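Local coordinates for protein CrmK (PDB 5I1V) that is an FAD-dependent oxidase with covalently bound flavin that takes part in recycling a shunt product of caerulomycin biosynthesis, at residues S229-W232 and A233-T236; L235-A238 and D239-L243. One frame throughout, in Å; residues are numbered along the deposited sequence.

Overall arrangement
The two contacts overlap along the chain, sharing Leu235 and Thr236; their centres lie about 9 Å apart. Contact 1 covers the end of strand 222-231, which belongs to the large antiparallel sheet, and the 3-10 turn after it. Contact 2 takes over where the turn finishes and spans the capped start of helix 237-253, so that together they make the connection from strand to helix. Leu235 links them, reaching back to Trp232 with one methyl and forward to the helix with the other, and the ring of Trp230 also packs on Leu243. Both centres sit about 29 Å from the centre of the chain, at the periphery of the enzyme and away from the flavin-binding residues.

Contact 1. Residues S229-W232 and A233-T236; sequences SWSW and AELT
Leu235 sets its CD2 methyl over one face of the Trp232 indole, above its six-membered ring, 3.5 Å from CD2 to the centroid of that ring and only 9° off the ring normal. This is a CH-pi contact, and CE3 is the ring atom nearest the methyl. Leu235 reaches it with CG anti to the backbone N (chi1 -167°), while the indole is held at its other end by a hydrogen bond from NE1 to the carbonyl of Phe271. Tyr360 meets the same indole with its ring plane inclined by about 30°, and Leu278 touches both Trp232 and Leu235, so the pair faces the interior.

Behind the side chains the backbone folds back on itself. Glu234 N bonds to Ser231 O at 3.2 Å and Leu235 N to Trp232 O at 3.2 Å; in both bonds the donor stands well above the carbonyl plane. The second is nearly straight at the hydrogen. Ser231 turns its hydroxyl forward along the chain, and OG accepts a weak bond from Ala233 N at 3.1 Å. On this more exposed side the Glu234 carboxylate folds over Ser231, its OE2 3.6 Å from Ser231 CB. One water fastens the fold, accepting from Ser231 N at 2.9 Å and donating to Glu234 OE1.

Two successive i to i+3 backbone bonds are characteristic of a 3-10 turn; here it ends strand 222-231 of the antiparallel sheet and leads the chain toward helix 237-253, with Trp232 and Leu235 turned inward.

Contact 2. Residues L235-A238 and D239-L243; sequences LTEA and DYVRL
Thr236 and Asp239 meet at the first turn of helix 237-253, where Thr236 OG1 accepts a hydrogen bond from Asp239 N at 3.1 Å. The bond is almost straight, 173° at the hydrogen; Thr236 is the N-cap residue, and this is its capping bond. A chi1 of 67° tucks OG1 between the backbone N and the carbonyl carbon, from where it can turn in toward the helix end. The two side chains cross obliquely, with Asp239 CG 3.6 Å from Thr236 OG1.

On the inner side Leu235 sends its CD1 methyl against the start of the helix, 3.8 Å from Asp239 CB and equally close to Tyr240 N. Glu237 and Val241 run side by side one turn apart, with Glu237 CG 4.2 Å from Val241 CG2.

Regular backbone bonds stand behind these contacts: Tyr240 N to Thr236 O at 2.9 Å, then Val241 N to Glu237 O and Arg242 N to Ala238 O. Further out, Asp239 OD1 accepts from Ala307 N and OD2, more weakly, from Val308 N, which fixes the carboxylate against a neighbouring loop. Tyr240 packs on Leu278 and Leu363, and Arg242 NE bonds to Asn246 OD1 along the helix.

With an alanine in place of Asp239, Ala307 N and Val308 N are likely to be left without their carboxylate acceptor, weakening the tie between loop and helix.

The chemistry implies a division of labour: the threonine hydroxyl satisfies an amide of the first helical turn, while the aspartate places negative charge near the positive end of the helix dipole, an electrostatic match probably favourable to the helix start.

Contact 1. Residues S229-W232 and A233-T236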
loop_
_atom_site.group_PDB
_atom_site.type_symbol
_atom_site.label_atom_id
_atom_site.label_comp_id
_atom_site.label_asym_id
_atom_site.label_seq_id
_atom_site.Cartn_x
_atom_site.Cartn_y
_atom_site.Cartn_z
ATOM N N SER A 229 -6.769 12.163 -19.822
ATOM C CA SER A 229 -6.646 10.978 -20.662
ATOM C C SER A 229 -7.125 11.281 -22.073
ATOM O O SER A 229 -8.047 12.069 -22.251
ATOM C CB SER A 229 -7.467 9.830 -20.095
ATOM O OG SER A 229 -8.756 10.295 -19.782
ATOM N N TRP A 230 -6.487 10.655 -23.059
ATOM C CA TRP A 230 -6.859 10.802 -24.462
ATOM C C TRP A 230 -7.265 9.428 -24.983
ATOM O O TRP A 230 -6.540 8.466 -24.820
ATOM C CB TRP A 230 -5.691 11.306 -25.307
ATOM C CG TRP A 230 -5.205 12.666 -25.039
ATOM C CD1 TRP A 230 -5.483 13.786 -25.765
ATOM C CD2 TRP A 230 -4.295 13.063 -24.006
ATOM N NE1 TRP A 230 -4.831 14.866 -25.233
ATOM C CE2 TRP A 230 -4.090 14.450 -24.149
ATOM C CE3 TRP A 230 -3.668 12.384 -22.940
ATOM C CZ2 TRP A 230 -3.259 15.186 -23.283
ATOM C CZ3 TRP A 230 -2.826 13.099 -22.103
ATOM C CH2 TRP A 230 -2.623 14.495 -22.286
ATOM N N SER A 231 -8.420 9.325 -25.638
ATOM C CA SER A 231 -8.918 8.007 -26.025
ATOM C C SER A 231 -8.112 7.466 -27.189
ATOM O O SER A 231 -7.933 8.161 -28.204
ATOM C CB SER A 231 -10.421 8.063 -26.383
ATOM O OG SER A 231 -10.818 6.829 -26.979
ATOM N N TRP A 232 -7.662 6.214 -27.081
ATOM C CA TRP A 232 -7.012 5.553 -28.193
ATOM C C TRP A 232 -7.986 5.396 -29.411
ATOM O O TRP A 232 -7.553 5.407 -30.557
ATOM C CB TRP A 232 -6.491 4.164 -27.807
ATOM C CG TRP A 232 -5.023 4.179 -27.552
ATOM C CD1 TRP A 232 -4.385 4.119 -26.323
ATOM C CD2 TRP A 232 -3.988 4.282 -28.535
ATOM N NE1 TRP A 232 -3.034 4.183 -26.507
ATOM C CE2 TRP A 232 -2.758 4.279 -27.844
ATOM C CE3 TRP A 232 -3.978 4.368 -29.937
ATOM C CZ2 TRP A 232 -1.536 4.359 -28.500
ATOM C CZ3 TRP A 232 -2.749 4.443 -30.603
ATOM C CH2 TRP A 232 -1.544 4.434 -29.875
ATOM N N ALA A 233 -9.263 5.238 -29.127
ATOM C CA ALA A 233 -10.272 5.065 -30.200
ATOM C C ALA A 233 -10.327 6.291 -31.111
ATOM O O ALA A 233 -10.849 6.219 -32.233
ATOM C CB ALA A 233 -11.631 4.819 -29.577
ATOM N N GLU A 234 -9.835 7.427 -30.609
ATOM C CA GLU A 234 -9.906 8.683 -31.325
ATOM C C GLU A 234 -8.560 9.164 -31.816
ATOM O O GLU A 234 -8.472 10.220 -32.379
ATOM C CB GLU A 234 -10.527 9.756 -30.437
ATOM C CG GLU A 234 -12.006 9.584 -30.228
ATOM C CD GLU A 234 -12.459 9.881 -28.812
ATOM O OE1 GLU A 234 -12.020 10.881 -28.188
ATOM O OE2 GLU A 234 -13.296 9.092 -28.319
ATOM N N LEU A 235 -7.522 8.376 -31.625
ATOM C CA LEU A 235 -6.159 8.821 -31.840
ATOM C C LEU A 235 -5.676 8.418 -33.222
ATOM O O LEU A 235 -5.959 7.308 -33.677
ATOM C CB LEU A 235 -5.286 8.163 -30.759
ATOM C CG LEU A 235 -3.861 8.604 -30.493
ATOM C CD1 LEU A 235 -3.782 10.107 -30.254
ATOM C CD2 LEU A 235 -3.372 7.831 -29.280
ATOM N N THR A 236 -5.015 9.328 -33.921
ATOM C CA THR A 236 -4.304 8.976 -35.144
ATOM C C THR A 236 -2.806 9.091 -34.911
ATOM O O THR A 236 -2.382 9.645 -33.916
ATOM C CB THR A 236 -4.624 9.905 -36.310
ATOM O OG1 THR A 236 -4.107 11.217 -36.045
ATOM C CG2 THR A 236 -6.146 9.962 -36.563
HETATM O O HOH W 1 -10.211 11.589 -25.734
#

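Contact 2. Residues L235-A238 and D239-L243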
loop_
_atom_site.group_PDB
_atom_site.type_symbol
_atom_site.label_atom_id
_atom_site.label_comp_id
_atom_site.label_asym_id
_atom_site.label_seq_id
_atom_site.Cartn_x
_atom_site.Cartn_y
_atom_site.Cartn_z
ATOM N N LEU A 235 -7.522 8.376 -31.625
ATOM C CA LEU A 235 -6.159 8.821 -31.840
ATOM C C LEU A 235 -5.676 8.418 -33.222
ATOM O O LEU A 235 -5.959 7.308 -33.677
ATOM C CB LEU A 235 -5.286 8.163 -30.759
ATOM C CG LEU A 235 -3.861 8.604 -30.493
ATOM C CD1 LEU A 235 -3.782 10.107 -30.254
ATOM C CD2 LEU A 235 -3.372 7.831 -29.280
ATOM N N THR A 236 -5.015 9.328 -33.921
ATOM C CA THR A 236 -4.304 8.976 -35.144
ATOM C C THR A 236 -2.806 9.091 -34.911
ATOM O O THR A 236 -2.382 9.645 -33.916
ATOM C CB THR A 236 -4.624 9.905 -36.310
ATOM O OG1 THR A 236 -4.107 11.217 -36.045
ATOM C CG2 THR A 236 -6.146 9.962 -36.563
ATOM N N GLU A 237 -2.021 8.602 -35.868
ATOM C CA GLU A 237 -0.585 8.710 -35.780
ATOM C C GLU A 237 -0.155 10.140 -35.689
ATOM O O GLU A 237 0.721 10.471 -34.889
ATOM C CB GLU A 237 0.129 8.057 -36.965
ATOM C CG GLU A 237 1.637 8.224 -36.826
ATOM C CD GLU A 237 2.424 7.777 -38.026
ATOM O OE1 GLU A 237 2.292 6.613 -38.402
ATOM O OE2 GLU A 237 3.187 8.596 -38.579
ATOM N N ALA A 238 -0.746 10.993 -36.514
ATOM C CA ALA A 238 -0.376 12.411 -36.503
ATOM C C ALA A 238 -0.718 13.081 -35.180
ATOM O O ALA A 238 0.077 13.860 -34.627
ATOM C CB ALA A 238 -1.058 13.133 -37.666
ATOM N N ASP A 239 -1.890 12.788 -34.629
ATOM C CA ASP A 239 -2.193 13.319 -33.295
ATOM C C ASP A 239 -1.200 12.817 -32.251
ATOM O O ASP A 239 -0.753 13.595 -31.420
ATOM C CB ASP A 239 -3.590 12.946 -32.818
ATOM C CG ASP A 239 -4.676 13.735 -33.514
ATOM O OD1 ASP A 239 -4.349 14.767 -34.160
ATOM O OD2 ASP A 239 -5.859 13.332 -33.384
ATOM N N TYR A 240 -0.898 11.523 -32.262
ATOM C CA TYR A 240 0.071 11.023 -31.288
ATOM C C TYR A 240 1.388 11.792 -31.399
ATOM O O TYR A 240 1.904 12.272 -30.376
ATOM C CB TYR A 240 0.312 9.525 -31.441
ATOM C CG TYR A 240 1.354 9.027 -30.466
ATOM C CD1 TYR A 240 0.995 8.687 -29.165
ATOM C CD2 TYR A 240 2.695 8.922 -30.830
ATOM C CE1 TYR A 240 1.929 8.233 -28.269
ATOM C CE2 TYR A 240 3.648 8.466 -29.925
ATOM C CZ TYR A 240 3.245 8.117 -28.646
ATOM O OH TYR A 240 4.145 7.695 -27.686
ATOM N N VAL A 241 1.930 11.898 -32.619
ATOM C CA VAL A 241 3.227 12.552 -32.851
ATOM C C VAL A 241 3.177 14.013 -32.391
ATOM O O VAL A 241 4.066 14.495 -31.672
ATOM C CB VAL A 241 3.723 12.417 -34.327
ATOM C CG1 VAL A 241 5.005 13.236 -34.567
ATOM C CG2 VAL A 241 3.967 10.948 -34.701
ATOM N N ARG A 242 2.103 14.706 -32.710
ATOM C CA ARG A 242 2.011 16.106 -32.323
ATOM C C ARG A 242 1.891 16.307 -30.792
ATOM O O ARG A 242 2.603 17.107 -30.182
ATOM C CB ARG A 242 0.827 16.749 -33.008
ATOM C CG ARG A 242 0.706 18.219 -32.665
ATOM C CD ARG A 242 1.893 19.008 -33.151
ATOM N NE ARG A 242 1.778 20.402 -32.741
ATOM C CZ ARG A 242 1.195 21.364 -33.457
ATOM N NH1 ARG A 242 0.645 21.097 -34.643
ATOM N NH2 ARG A 242 1.152 22.596 -32.981
ATOM N N LEU A 243 0.989 15.553 -30.195
ATOM C CA LEU A 243 0.803 15.559 -28.740
ATOM C C LEU A 243 2.084 15.320 -27.927
ATOM O O LEU A 243 2.422 16.095 -27.054
ATOM C CB LEU A 243 -0.221 14.509 -28.342
ATOM C CG LEU A 243 -0.390 14.373 -26.829
ATOM C CD1 LEU A 243 -0.868 15.692 -26.249
ATOM C CD2 LEU A 243 -1.336 13.238 -26.505
#